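Local coordinates for protein CG8862 (Drosophila melanogaster, PDB 3ISM) that probably cleaves DNA and RNA as a magnesium-dependent mitochondrial endonuclease of the DNA/RNA non-specific endonuclease family and is inhibited by EndoGI, at residues P50-A63 against G100-Q112. Sequence-based numbering, arbitrary orientation.
Sequences PHWVFEHLTAESVA and GHMAAAGNHRLHQ
A buried carboxylate of the central sheet anchors the loop that leaves the predicted active-site strand: Glu55, on strand 49-57, reaches over to Asn107 and His108, and apolar packing and backbone bonds extend the contact on either side. Glu55 OE2 takes two bonds. His108 NE2 donates to its anti lone pair (2.6 Å), from a ring tilted 40° to the carboxylate; Asn107 ND2 approaches from the syn side at 2.9 Å, in a nearly straight bond. The other oxygen, OE1, accepts from a water that also donates to Met102 O and accepts from Ala104 N, so both ends of the carboxylate tie down the loop. With Asp38 accepting from His108 ND1, the ring is held through both nitrogens between two carboxylates, which would tend to stabilise its protonated form.

Toward the start of the strand, Val53 lays CG2 against the backbone between Met102 and Ala103, 3.6 Å from Ala103 N, while Pro50 CG packs on Met102 CG. At the other end, Leu57 CD2 rests on Asn107 CB, and the short helix 59-62 meets 107-110. There Ser61 O accepts from Arg109 N (3.1 Å), Ser61 CB leans on Leu110 CG, and Arg109, extended from CG to NE (chi2 165°, chi3 163°), brings NH1 to Val62 O at 2.8 Å, with the oxygen in the guanidinium plane.

The anchored loop directly follows His101, the predicted proton acceptor, and leaves strand 98-101, whose pairing with 124-127 ahead of helix 136-146 is consistent with the family's His-Me (beta-beta-alpha-metal) finger. Ala104 lies beside Glu141, seen to bind magnesium in this protein. Strand 49-57 is flanked by strands 40-44 and 153-161, while helix 136-146 packs on Leu57, Val62 and Ala104 and sends Arg145 to Asn107 OD1.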
loop_
_atom_site.group_PDB
_atom_site.type_symbol
_atom_site.label_atom_id
_atom_site.label_comp_id
_atom_site.label_asym_id
_atom_site.label_seq_id
_atom_site.Cartn_x
_atom_site.Cartn_y
_atom_site.Cartn_z
ATOM N N PRO B 50 -0.106 -3.303 11.563
ATOM C CA PRO B 50 0.858 -2.205 11.696
ATOM C C PRO B 50 1.591 -1.842 10.390
ATOM O O PRO B 50 1.763 -2.690 9.529
ATOM C CB PRO B 50 1.883 -2.760 12.703
ATOM C CG PRO B 50 1.171 -3.833 13.439
ATOM C CD PRO B 50 0.246 -4.454 12.421
ATOM N N HIS B 51 2.003 -0.589 10.248
ATOM C CA HIS B 51 3.124 -0.284 9.353
ATOM C C HIS B 51 4.399 -0.843 10.002
ATOM O O HIS B 51 5.207 -1.447 9.335
ATOM C CB HIS B 51 3.321 1.215 9.176
ATOM C CG HIS B 51 2.258 1.893 8.362
ATOM N ND1 HIS B 51 2.087 1.659 7.015
ATOM C CD2 HIS B 51 1.355 2.852 8.697
ATOM C CE1 HIS B 51 1.116 2.433 6.553
ATOM N NE2 HIS B 51 0.648 3.161 7.557
ATOM N N TRP B 52 4.576 -0.580 11.296
ATOM C CA TRP B 52 5.769 -0.996 12.040
ATOM C C TRP B 52 5.491 -0.969 13.539
ATOM O O TRP B 52 4.538 -0.307 14.004
ATOM C CB TRP B 52 7.003 -0.112 11.720
ATOM C CG TRP B 52 6.810 1.389 11.876
ATOM C CD1 TRP B 52 6.506 2.277 10.889
ATOM C CD2 TRP B 52 6.951 2.169 13.078
ATOM N NE1 TRP B 52 6.417 3.556 11.395
ATOM C CE2 TRP B 52 6.689 3.518 12.737
ATOM C CE3 TRP B 52 7.251 1.862 14.404
ATOM C CZ2 TRP B 52 6.717 4.552 13.680
ATOM C CZ3 TRP B 52 7.280 2.904 15.350
ATOM C CH2 TRP B 52 7.002 4.220 14.978
ATOM N N VAL B 53 6.293 -1.719 14.294
ATOM C CA VAL B 53 6.365 -1.507 15.730
ATOM C C VAL B 53 7.842 -1.282 16.100
ATOM O O VAL B 53 8.745 -1.674 15.341
ATOM C CB VAL B 53 5.791 -2.691 16.546
ATOM C CG1 VAL B 53 4.331 -2.924 16.239
ATOM C CG2 VAL B 53 6.607 -3.964 16.301
ATOM N N PHE B 54 8.072 -0.658 17.255
ATOM C CA PHE B 54 9.415 -0.386 17.709
ATOM C C PHE B 54 9.579 -0.811 19.171
ATOM O O PHE B 54 8.690 -0.603 20.003
ATOM C CB PHE B 54 9.789 1.096 17.527
ATOM C CG PHE B 54 11.179 1.290 17.002
ATOM C CD1 PHE B 54 11.388 1.580 15.656
ATOM C CD2 PHE B 54 12.281 1.104 17.834
ATOM C CE1 PHE B 54 12.690 1.715 15.154
ATOM C CE2 PHE B 54 13.578 1.230 17.339
ATOM C CZ PHE B 54 13.784 1.527 15.992
ATOM N N GLU B 55 10.716 -1.420 19.469
ATOM C CA GLU B 55 10.971 -1.977 20.804
ATOM C C GLU B 55 12.394 -1.660 21.216
ATOM O O GLU B 55 13.289 -1.591 20.379
ATOM C CB GLU B 55 10.769 -3.494 20.813
ATOM C CG GLU B 55 9.330 -3.988 20.495
ATOM C CD GLU B 55 9.282 -5.507 20.236
ATOM O OE1 GLU B 55 9.947 -5.976 19.287
ATOM O OE2 GLU B 55 8.582 -6.233 20.976
ATOM N N HIS B 56 12.587 -1.450 22.514
ATOM C CA HIS B 56 13.906 -1.319 23.081
ATOM C C HIS B 56 14.012 -2.378 24.170
ATOM O O HIS B 56 13.355 -2.276 25.201
ATOM C CB HIS B 56 14.140 0.098 23.635
ATOM C CG HIS B 56 15.222 0.170 24.675
ATOM N ND1 HIS B 56 15.036 0.776 25.897
ATOM C CD2 HIS B 56 16.489 -0.313 24.685
ATOM C CE1 HIS B 56 16.144 0.669 26.616
ATOM N NE2 HIS B 56 17.039 0.008 25.904
ATOM N N LEU B 57 14.836 -3.392 23.918
ATOM C CA LEU B 57 14.958 -4.544 24.802
ATOM C C LEU B 57 16.240 -4.487 25.624
ATOM O O LEU B 57 17.307 -4.072 25.131
ATOM C CB LEU B 57 14.935 -5.859 24.006
ATOM C CG LEU B 57 13.974 -6.016 22.818
ATOM C CD1 LEU B 57 14.129 -7.429 22.225
ATOM C CD2 LEU B 57 12.508 -5.737 23.187
ATOM N N THR B 58 16.107 -4.894 26.884
ATOM C CA THR B 58 17.230 -5.163 27.745
ATOM C C THR B 58 17.103 -6.605 28.260
ATOM O O THR B 58 16.062 -7.257 28.077
ATOM C CB THR B 58 17.265 -4.192 28.949
ATOM O OG1 THR B 58 16.031 -4.291 29.667
ATOM C CG2 THR B 58 17.462 -2.741 28.482
ATOM N N ALA B 59 18.167 -7.102 28.880
ATOM C CA ALA B 59 18.154 -8.410 29.526
ATOM C C ALA B 59 17.032 -8.461 30.568
ATOM O O ALA B 59 16.363 -9.487 30.714
ATOM C CB ALA B 59 19.518 -8.705 30.202
ATOM N N GLU B 60 16.836 -7.359 31.293
ATOM C CA GLU B 60 15.799 -7.319 32.309
ATOM C C GLU B 60 14.400 -7.451 31.706
ATOM O O GLU B 60 13.559 -8.166 32.248
ATOM C CB GLU B 60 15.874 -6.054 33.155
ATOM C CG GLU B 60 14.879 -6.093 34.305
ATOM C CD GLU B 60 14.988 -4.937 35.274
ATOM O OE1 GLU B 60 15.417 -3.830 34.874
ATOM O OE2 GLU B 60 14.624 -5.145 36.446
ATOM N N SER B 61 14.156 -6.768 30.593
ATOM C CA SER B 61 12.813 -6.702 30.040
ATOM C C SER B 61 12.379 -7.941 29.233
ATOM O O SER B 61 11.204 -8.079 28.891
ATOM C CB SER B 61 12.618 -5.400 29.249
ATOM O OG SER B 61 13.203 -5.456 27.964
ATOM N N VAL B 62 13.320 -8.832 28.924
ATOM C CA VAL B 62 13.015 -10.048 28.169
ATOM C C VAL B 62 13.192 -11.269 29.075
ATOM O O VAL B 62 12.973 -12.408 28.648
ATOM C CB VAL B 62 13.924 -10.206 26.924
ATOM C CG1 VAL B 62 13.830 -8.970 26.010
ATOM C CG2 VAL B 62 15.394 -10.524 27.349
ATOM N N ALA B 63 13.586 -11.019 30.323
ATOM C CA ALA B 63 13.799 -12.087 31.288
ATOM C C ALA B 63 12.467 -12.679 31.750
ATOM O O ALA B 63 11.502 -11.942 31.989
ATOM C CB ALA B 63 14.608 -11.585 32.494
ATOM N N GLY B 100 -0.565 -12.934 14.275
ATOM C CA GLY B 100 0.885 -12.916 14.543
ATOM C C GLY B 100 1.358 -11.606 15.143
ATOM O O GLY B 100 1.221 -10.538 14.508
ATOM N N HIS B 101 1.897 -11.682 16.368
ATOM C CA HIS B 101 2.441 -10.507 17.047
ATOM C C HIS B 101 3.531 -9.857 16.191
ATOM O O HIS B 101 4.450 -10.551 15.722
ATOM C CB HIS B 101 3.123 -10.899 18.353
ATOM C CG HIS B 101 2.199 -11.255 19.468
ATOM N ND1 HIS B 101 1.631 -12.508 19.602
ATOM C CD2 HIS B 101 1.809 -10.546 20.555
ATOM C CE1 HIS B 101 0.898 -12.537 20.702
ATOM N NE2 HIS B 101 0.993 -11.361 21.299
ATOM N N MET B 102 3.453 -8.539 16.024
ATOM C CA MET B 102 4.618 -7.781 15.572
ATOM C C MET B 102 5.582 -7.525 16.746
ATOM O O MET B 102 6.738 -7.920 16.692
ATOM C CB MET B 102 4.207 -6.487 14.842
ATOM C CG MET B 102 3.384 -6.700 13.565
ATOM S SD MET B 102 4.224 -7.589 12.216
ATOM C CE MET B 102 3.713 -9.297 12.566
ATOM N N ALA B 103 5.109 -6.865 17.800
ATOM C CA ALA B 103 5.841 -6.787 19.055
ATOM C C ALA B 103 5.482 -8.042 19.848
ATOM O O ALA B 103 4.341 -8.172 20.320
ATOM C CB ALA B 103 5.437 -5.536 19.848
ATOM N N ALA B 104 6.439 -8.965 19.969
ATOM C CA ALA B 104 6.209 -10.268 20.614
ATOM C C ALA B 104 5.948 -10.145 22.110
ATOM O O ALA B 104 6.531 -9.298 22.796
ATOM C CB ALA B 104 7.390 -11.216 20.363
ATOM N N ALA B 105 5.060 -10.996 22.609
ATOM C CA ALA B 105 4.669 -10.976 24.014
ATOM C C ALA B 105 5.863 -11.234 24.947
ATOM O O ALA B 105 5.931 -10.689 26.059
ATOM C CB ALA B 105 3.580 -11.994 24.243
ATOM N N GLY B 106 6.815 -12.041 24.466
ATOM C CA GLY B 106 8.021 -12.398 25.209
ATOM C C GLY B 106 9.078 -11.309 25.323
ATOM O O GLY B 106 10.059 -11.454 26.052
ATOM N N ASN B 107 8.902 -10.227 24.583
ATOM C CA ASN B 107 9.827 -9.102 24.639
ATOM C C ASN B 107 9.431 -8.123 25.751
ATOM O O ASN B 107 10.078 -7.082 25.942
ATOM C CB ASN B 107 9.796 -8.355 23.299
ATOM C CG ASN B 107 10.250 -9.205 22.134
ATOM O OD1 ASN B 107 10.935 -10.210 22.310
ATOM N ND2 ASN B 107 9.888 -8.788 20.925
ATOM N N HIS B 108 8.335 -8.425 26.449
ATOM C CA HIS B 108 7.719 -7.451 27.364
ATOM C C HIS B 108 7.262 -8.077 28.656
ATOM O O HIS B 108 6.074 -8.293 28.871
ATOM C CB HIS B 108 6.590 -6.689 26.656
ATOM C CG HIS B 108 7.021 -6.118 25.350
ATOM N ND1 HIS B 108 7.820 -4.998 25.263
ATOM C CD2 HIS B 108 6.860 -6.569 24.084
ATOM C CE1 HIS B 108 8.106 -4.765 23.994
ATOM N NE2 HIS B 108 7.539 -5.706 23.258
ATOM N N ARG B 109 8.227 -8.340 29.530
ATOM C CA ARG B 109 7.977 -9.119 30.729
ATOM C C ARG B 109 8.254 -8.373 32.029
ATOM O O ARG B 109 8.307 -8.986 33.088
ATOM C CB ARG B 109 8.794 -10.404 30.686
ATOM C CG ARG B 109 8.288 -11.415 29.672
ATOM C CD ARG B 109 9.358 -12.448 29.467
ATOM N NE ARG B 109 8.869 -13.665 28.840
ATOM C CZ ARG B 109 9.630 -14.465 28.097
ATOM N NH1 ARG B 109 10.905 -14.153 27.880
ATOM N NH2 ARG B 109 9.105 -15.558 27.548
ATOM N N LEU B 110 8.413 -7.056 31.950
ATOM C CA LEU B 110 8.567 -6.244 33.149
ATOM C C LEU B 110 7.299 -6.263 34.006
ATOM O O LEU B 110 7.369 -6.234 35.234
ATOM C CB LEU B 110 8.941 -4.807 32.785
ATOM C CG LEU B 110 10.339 -4.598 32.199
ATOM C CD1 LEU B 110 10.498 -3.163 31.717
ATOM C CD2 LEU B 110 11.424 -4.983 33.227
ATOM N N HIS B 111 6.142 -6.315 33.346
ATOM C CA HIS B 111 4.861 -6.296 34.046
ATOM C C HIS B 111 3.785 -6.966 33.203
ATOM O O HIS B 111 3.862 -6.954 31.972
ATOM C CB HIS B 111 4.445 -4.857 34.363
ATOM C CG HIS B 111 3.381 -4.757 35.414
ATOM N ND1 HIS B 111 2.033 -4.749 35.114
ATOM C CD2 HIS B 111 3.467 -4.669 36.765
ATOM C CE1 HIS B 111 1.337 -4.655 36.234
ATOM N NE2 HIS B 111 2.182 -4.609 37.250
ATOM N N GLN B 112 2.792 -7.545 33.875
ATOM C CA GLN B 112 1.645 -8.186 33.230
ATOM C C GLN B 112 1.032 -7.334 32.118
ATOM O O GLN B 112 0.842 -7.815 31.002
ATOM C CB GLN B 112 0.570 -8.528 34.274
ATOM C CG GLN B 112 -0.629 -9.278 33.708
ATOM C CD GLN B 112 -0.238 -10.621 33.139
ATOM O OE1 GLN B 112 0.484 -11.378 33.772
ATOM N NE2 GLN B 112 -0.700 -10.918 31.938
HETATM O O HOH W 1 8.995 -8.255 18.373
HETATM O O HOH W 2 11.210 -4.270 26.500
#